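Local coordinates for protein Maltose/maltodextrin transport permease homologue (Bdellovibrio bacteriovorus HD100, PDB 6FFL) that binds maltotriose, and probably maltose and other maltodextrins, through the solute-binding domain fused to the membrane subunit of an ABC transporter, at residues E60-Y63 / D67-G70; L96-Y101 / Y106-A111. One frame throughout, in Å; residues are numbered along the deposited sequence.

Interaction 1. Residues E60-Y63 / D67-G70. With GLC (alpha-D-glucopyranose), chain B.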
loop_
_atom_site.group_PDB
_atom_site.type_symbol
_atom_site.label_atom_id
_atom_site.label_comp_id
_atom_site.label_asym_id
_atom_site.label_seq_id
_atom_site.Cartn_x
_atom_site.Cartn_y
_atom_site.Cartn_z
ATOM N N GLU A 60 -10.308 -7.047 18.738
ATOM C CA GLU A 60 -11.662 -6.837 18.227
ATOM C C GLU A 60 -11.637 -6.229 16.829
ATOM O O GLU A 60 -12.452 -6.589 15.971
ATOM C CB GLU A 60 -12.454 -5.935 19.180
ATOM C CG GLU A 60 -12.946 -6.631 20.467
ATOM C CD GLU A 60 -11.904 -6.626 21.584
ATOM O OE1 GLU A 60 -10.790 -6.104 21.377
ATOM O OE2 GLU A 60 -12.195 -7.153 22.674
ATOM N N LEU A 61 -10.715 -5.304 16.583
ATOM C CA LEU A 61 -10.598 -4.627 15.300
ATOM C C LEU A 61 -9.204 -4.843 14.732
ATOM O O LEU A 61 -8.213 -4.778 15.463
ATOM C CB LEU A 61 -10.866 -3.119 15.439
ATOM C CG LEU A 61 -12.342 -2.707 15.440
ATOM C CD1 LEU A 61 -12.501 -1.309 16.006
ATOM C CD2 LEU A 61 -12.907 -2.782 14.027
ATOM N N VAL A 62 -9.131 -5.087 13.424
ATOM C CA VAL A 62 -7.862 -5.184 12.707
ATOM C C VAL A 62 -7.942 -4.280 11.483
ATOM O O VAL A 62 -8.986 -4.201 10.830
ATOM C CB VAL A 62 -7.519 -6.647 12.330
ATOM C CG1 VAL A 62 -8.596 -7.273 11.433
ATOM C CG2 VAL A 62 -6.141 -6.721 11.676
ATOM N N TYR A 63 -6.853 -3.559 11.197
ATOM C CA TYR A 63 -6.838 -2.541 10.144
ATOM C C TYR A 63 -5.658 -2.793 9.224
ATOM O O TYR A 63 -4.518 -2.821 9.687
ATOM C CB TYR A 63 -6.726 -1.138 10.742
ATOM C CG TYR A 63 -6.623 -0.006 9.732
ATOM C CD1 TYR A 63 -5.386 0.383 9.197
ATOM C CD2 TYR A 63 -7.762 0.692 9.336
ATOM C CE1 TYR A 63 -5.296 1.433 8.277
ATOM C CE2 TYR A 63 -7.685 1.748 8.435
ATOM C CZ TYR A 63 -6.455 2.115 7.911
ATOM O OH TYR A 63 -6.390 3.160 7.010
ATOM N N ASP A 67 -6.427 -6.352 0.428
ATOM C CA ASP A 67 -6.277 -7.748 0.034
ATOM C C ASP A 67 -6.234 -8.692 1.226
ATOM O O ASP A 67 -6.295 -9.912 1.026
ATOM C CB ASP A 67 -5.056 -7.957 -0.889
ATOM C CG ASP A 67 -3.736 -7.529 -0.262
ATOM O OD1 ASP A 67 -2.718 -8.217 -0.506
ATOM O OD2 ASP A 67 -3.703 -6.474 0.412
ATOM N N GLN A 68 -6.196 -8.193 2.459
ATOM C CA GLN A 68 -6.268 -9.179 3.530
ATOM C C GLN A 68 -7.684 -9.729 3.712
ATOM O O GLN A 68 -7.860 -10.709 4.444
ATOM C CB GLN A 68 -5.679 -8.616 4.831
ATOM C CG GLN A 68 -6.419 -7.508 5.484
ATOM C CD GLN A 68 -5.592 -6.813 6.565
ATOM O OE1 GLN A 68 -4.362 -6.866 6.578
ATOM N NE2 GLN A 68 -6.277 -6.166 7.480
ATOM N N VAL A 69 -8.668 -9.197 2.980
ATOM C CA VAL A 69 -10.047 -9.689 3.087
ATOM C C VAL A 69 -10.132 -11.166 2.709
ATOM O O VAL A 69 -10.759 -11.970 3.415
ATOM C CB VAL A 69 -10.984 -8.837 2.213
ATOM C CG1 VAL A 69 -12.278 -9.581 1.936
ATOM C CG2 VAL A 69 -11.264 -7.504 2.882
ATOM N N GLY A 70 -9.540 -11.540 1.577
ATOM C CA GLY A 70 -9.623 -12.898 1.073
ATOM C C GLY A 70 -9.193 -13.938 2.086
ATOM O O GLY A 70 -9.957 -14.844 2.437
HETATM C C1 GLC B . 0.843 -4.998 -0.306
HETATM C C2 GLC B . -0.267 -5.969 0.103
HETATM C C3 GLC B . 0.331 -7.098 0.951
HETATM C C4 GLC B . 1.442 -7.792 0.183
HETATM C C5 GLC B . 2.501 -6.768 -0.252
HETATM C C6 GLC B . 3.504 -7.418 -1.200
HETATM O O2 GLC B . -1.311 -5.284 0.823
HETATM O O3 GLC B . -0.690 -8.068 1.272
HETATM O O4 GLC B . 2.043 -8.786 1.027
HETATM O O5 GLC B . 1.862 -5.726 -0.998
HETATM O O6 GLC B . 4.656 -6.578 -1.422
HETATM O O HOH W 1 -8.896 -5.761 8.112
#
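Gln-68 reaches back to the middle of strand 61-65, its amide nitrogen NE2 lying 3.8 Å from the carbonyl carbon of Tyr-63 and, on the flank, 4.2 Å from CG2 of Val-62. The chain goes from strand 61-65 through a short connection into a 3-10 segment and helix 69-74, an example of a strand-to-helix connection that presents a polar residue to a ligand in the bacterial solute-binding protein 1 family. CG of Gln-68 sits between its backbone N and carbonyl carbon (chi1 67°), and the chain runs extended from there, which carries the amide across to the strand. No direct hydrogen bond joins the two segments. Instead, one water bridges them: it accepts from Gln-68 NE2 at 2.7 Å and donates to Val-62 O at 3.1 Å, giving one N-H of the buried amide an acceptor and the carbonyl a donor. The side chain of Tyr-63 leaves the backbone away from segment 67-70, and its OH probably hydrogen-bonds Asp-110.

Next to Gln-68, Asp-67 turns its carboxylate to the sugar. OD1 accepts from GLC O3 at 2.7 Å and OD2 accepts from GLC O2, also at 2.7 Å, a bidentate grip on two neighbouring hydroxyls. A weak hydrogen bond from Trp-351 NE1 also reaches OD1, while Glu-43, Glu-163, Arg-348 and the backbone N of Phe-165 also hydrogen-bond the sugar. With each carboxylate oxygen assigned to one hydroxyl, rotation of the acid group is probably restricted, and the pair of bonds reads the vicinal O2 and O3 of the glucose unit.

Interaction 2. Residues L96-Y101 / Y106-A111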
loop_
_atom_site.group_PDB
_atom_site.type_symbol
_atom_site.label_atom_id
_atom_site.label_comp_id
_atom_site.label_asym_id
_atom_site.label_seq_id
_atom_site.Cartn_x
_atom_site.Cartn_y
_atom_site.Cartn_z
ATOM N N LEU A 96 -14.222 1.399 -3.732
ATOM C CA LEU A 96 -12.845 0.961 -3.498
ATOM C C LEU A 96 -12.520 0.838 -2.019
ATOM O O LEU A 96 -11.598 0.101 -1.653
ATOM C CB LEU A 96 -11.865 1.939 -4.150
ATOM C CG LEU A 96 -11.743 1.845 -5.671
ATOM C CD1 LEU A 96 -10.991 3.069 -6.195
ATOM C CD2 LEU A 96 -11.036 0.553 -6.076
ATOM N N ALA A 97 -13.254 1.537 -1.161
ATOM C CA ALA A 97 -13.033 1.448 0.272
ATOM C C ALA A 97 -13.784 0.298 0.915
ATOM O O ALA A 97 -13.603 0.060 2.110
ATOM C CB ALA A 97 -13.457 2.744 0.954
ATOM N N ALA A 98 -14.633 -0.402 0.167
ATOM C CA ALA A 98 -15.391 -1.536 0.704
ATOM C C ALA A 98 -15.440 -2.639 -0.338
ATOM O O ALA A 98 -16.509 -2.970 -0.860
ATOM C CB ALA A 98 -16.797 -1.095 1.111
ATOM N N PRO A 99 -14.288 -3.241 -0.660
ATOM C CA PRO A 99 -14.261 -4.268 -1.708
ATOM C C PRO A 99 -15.089 -5.472 -1.295
ATOM O O PRO A 99 -15.044 -5.903 -0.143
ATOM C CB PRO A 99 -12.775 -4.630 -1.825
ATOM C CG PRO A 99 -12.183 -4.258 -0.500
ATOM C CD PRO A 99 -12.965 -3.035 -0.046
ATOM N N VAL A 100 -15.839 -6.013 -2.254
ATOM C CA VAL A 100 -16.724 -7.150 -2.023
ATOM C C VAL A 100 -15.950 -8.440 -2.258
ATOM O O VAL A 100 -15.139 -8.543 -3.186
ATOM C CB VAL A 100 -17.965 -7.069 -2.936
ATOM C CG1 VAL A 100 -18.814 -8.342 -2.845
ATOM C CG2 VAL A 100 -18.801 -5.852 -2.578
ATOM N N TYR A 101 -16.199 -9.431 -1.410
ATOM C CA TYR A 101 -15.616 -10.748 -1.586
ATOM C C TYR A 101 -16.667 -11.770 -1.194
ATOM O O TYR A 101 -17.265 -11.654 -0.121
ATOM C CB TYR A 101 -14.347 -10.936 -0.743
ATOM C CG TYR A 101 -13.842 -12.362 -0.832
ATOM C CD1 TYR A 101 -13.281 -12.837 -2.010
ATOM C CD2 TYR A 101 -13.972 -13.238 0.233
ATOM C CE1 TYR A 101 -12.845 -14.139 -2.125
ATOM C CE2 TYR A 101 -13.540 -14.555 0.130
ATOM C CZ TYR A 101 -12.972 -14.993 -1.055
ATOM O OH TYR A 101 -12.536 -16.289 -1.184
ATOM N N TYR A 106 -16.371 -7.343 4.031
ATOM C CA TYR A 106 -15.632 -7.695 5.235
ATOM C C TYR A 106 -14.783 -6.552 5.777
ATOM O O TYR A 106 -14.196 -6.696 6.855
ATOM C CB TYR A 106 -14.740 -8.928 4.973
ATOM C CG TYR A 106 -15.541 -10.211 4.788
ATOM C CD1 TYR A 106 -16.030 -10.910 5.884
ATOM C CD2 TYR A 106 -15.794 -10.717 3.520
ATOM C CE1 TYR A 106 -16.759 -12.094 5.718
ATOM C CE2 TYR A 106 -16.524 -11.884 3.343
ATOM C CZ TYR A 106 -16.997 -12.563 4.439
ATOM O OH TYR A 106 -17.715 -13.719 4.252
ATOM N N MET A 107 -14.706 -5.422 5.069
ATOM C CA MET A 107 -13.802 -4.347 5.441
ATOM C C MET A 107 -14.428 -3.012 5.064
ATOM O O MET A 107 -15.081 -2.909 4.023
ATOM C CB MET A 107 -12.446 -4.509 4.731
ATOM C CG MET A 107 -11.558 -3.298 4.834
ATOM S SD MET A 107 -9.976 -3.472 3.985
ATOM C CE MET A 107 -9.149 -4.697 5.013
ATOM N N ILE A 108 -14.222 -1.989 5.894
ATOM C CA ILE A 108 -14.545 -0.622 5.493
ATOM C C ILE A 108 -13.327 0.258 5.750
ATOM O O ILE A 108 -12.829 0.333 6.883
ATOM C CB ILE A 108 -15.791 -0.061 6.207
ATOM C CG1 ILE A 108 -15.941 1.420 5.875
ATOM C CG2 ILE A 108 -15.721 -0.263 7.726
ATOM C CD1 ILE A 108 -16.420 1.648 4.457
ATOM N N GLY A 109 -12.854 0.922 4.697
ATOM C CA GLY A 109 -11.712 1.800 4.806
ATOM C C GLY A 109 -12.103 3.245 5.054
ATOM O O GLY A 109 -13.204 3.676 4.716
ATOM N N ASP A 110 -11.166 3.982 5.659
ATOM C CA ASP A 110 -11.375 5.387 5.965
ATOM C C ASP A 110 -10.842 6.309 4.880
ATOM O O ASP A 110 -11.091 7.519 4.933
ATOM C CB ASP A 110 -10.741 5.735 7.322
ATOM C CG ASP A 110 -9.283 5.282 7.447
ATOM O OD1 ASP A 110 -8.834 4.391 6.690
ATOM O OD2 ASP A 110 -8.584 5.821 8.338
ATOM N N ALA A 111 -10.134 5.767 3.893
ATOM C CA ALA A 111 -9.588 6.569 2.811
ATOM C C ALA A 111 -9.551 5.710 1.557
ATOM O O ALA A 111 -9.836 4.513 1.589
ATOM C CB ALA A 111 -8.188 7.108 3.158
HETATM O O HOH W 2 -15.900 -4.812 2.293
HETATM O O HOH W 3 -15.381 -8.094 1.489
#
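Ala-97 faces Gly-109 where the chain enters an antiparallel beta hairpin, built from the short strand 100-101 and strand 104-109, at the margin of a mixed sheet in this solute-binding domain. Its carbonyl O takes the one direct hydrogen bond between the segments, from Gly-109 N at 2.8 Å, with an angle of 157° at the hydrogen and the donor lying in the carbonyl plane. The same oxygen also receives a CA-H contact from Ile-108 CA at 3.6 Å. The methyl of Ala-97 leans toward the opposite segment, near the carbonyl oxygens of Gly-109 and Ala-111.

One residue on, Ala-98 sets its CA near Met-107 O and its CB 4.3 Å from Ile-108 CD1. CD1 of Ile-108 arrives because CG1 is anti to the backbone N (chi1 172°) while the outer bond folds round (chi2 73°), returning CD1 to a segment from which CB points away; Phe-90 and Tyr-89 of helix 87-90 pack on this pair.

At Pro-99 the direct pairing gives way to water. Two waters approach its carbonyl O, each at 2.8 Å: one accepts from Met-107 N, the other from Tyr-106 N, so backbone N-H groups of the opposite segment are served through solvent. Tyr-101 resumes the side-chain contact, pointing toward the partner segment with Val-69 and Thr-74 of helix 69-74 beside it. CE2 of Tyr-106 comes to the edge of the Tyr-101 ring, near its plane, 4.2 Å from CD2 of Tyr-101, while the backbone O of Tyr-101 sits at the edge of the Tyr-106 ring, 3.5 Å from the same CE2.

Interactions 1 and 2 lie in series along the chain, their centres about 10 Å apart, and both reach the same mixed sheet. Val-69 joins them by packing: its CG1 is 3.6 Å from Tyr-101 CB and its CG2 is 3.7 Å from Met-107 CB. Gln-68 CG adds a contact of 3.9 Å with Met-107 CE. Beside this packing there is a polar contact, a probable hydrogen bond between Tyr-63 OH and Asp-110 OD1, 2.8 Å apart. The direct bonds to the sugar come from Asp-67 of interaction 1; the side chain of Met-107 in interaction 2 stays about 9 Å from a bound glucose, so the hairpin is at one remove from the sugar, packed against the segment that carries Asp-67.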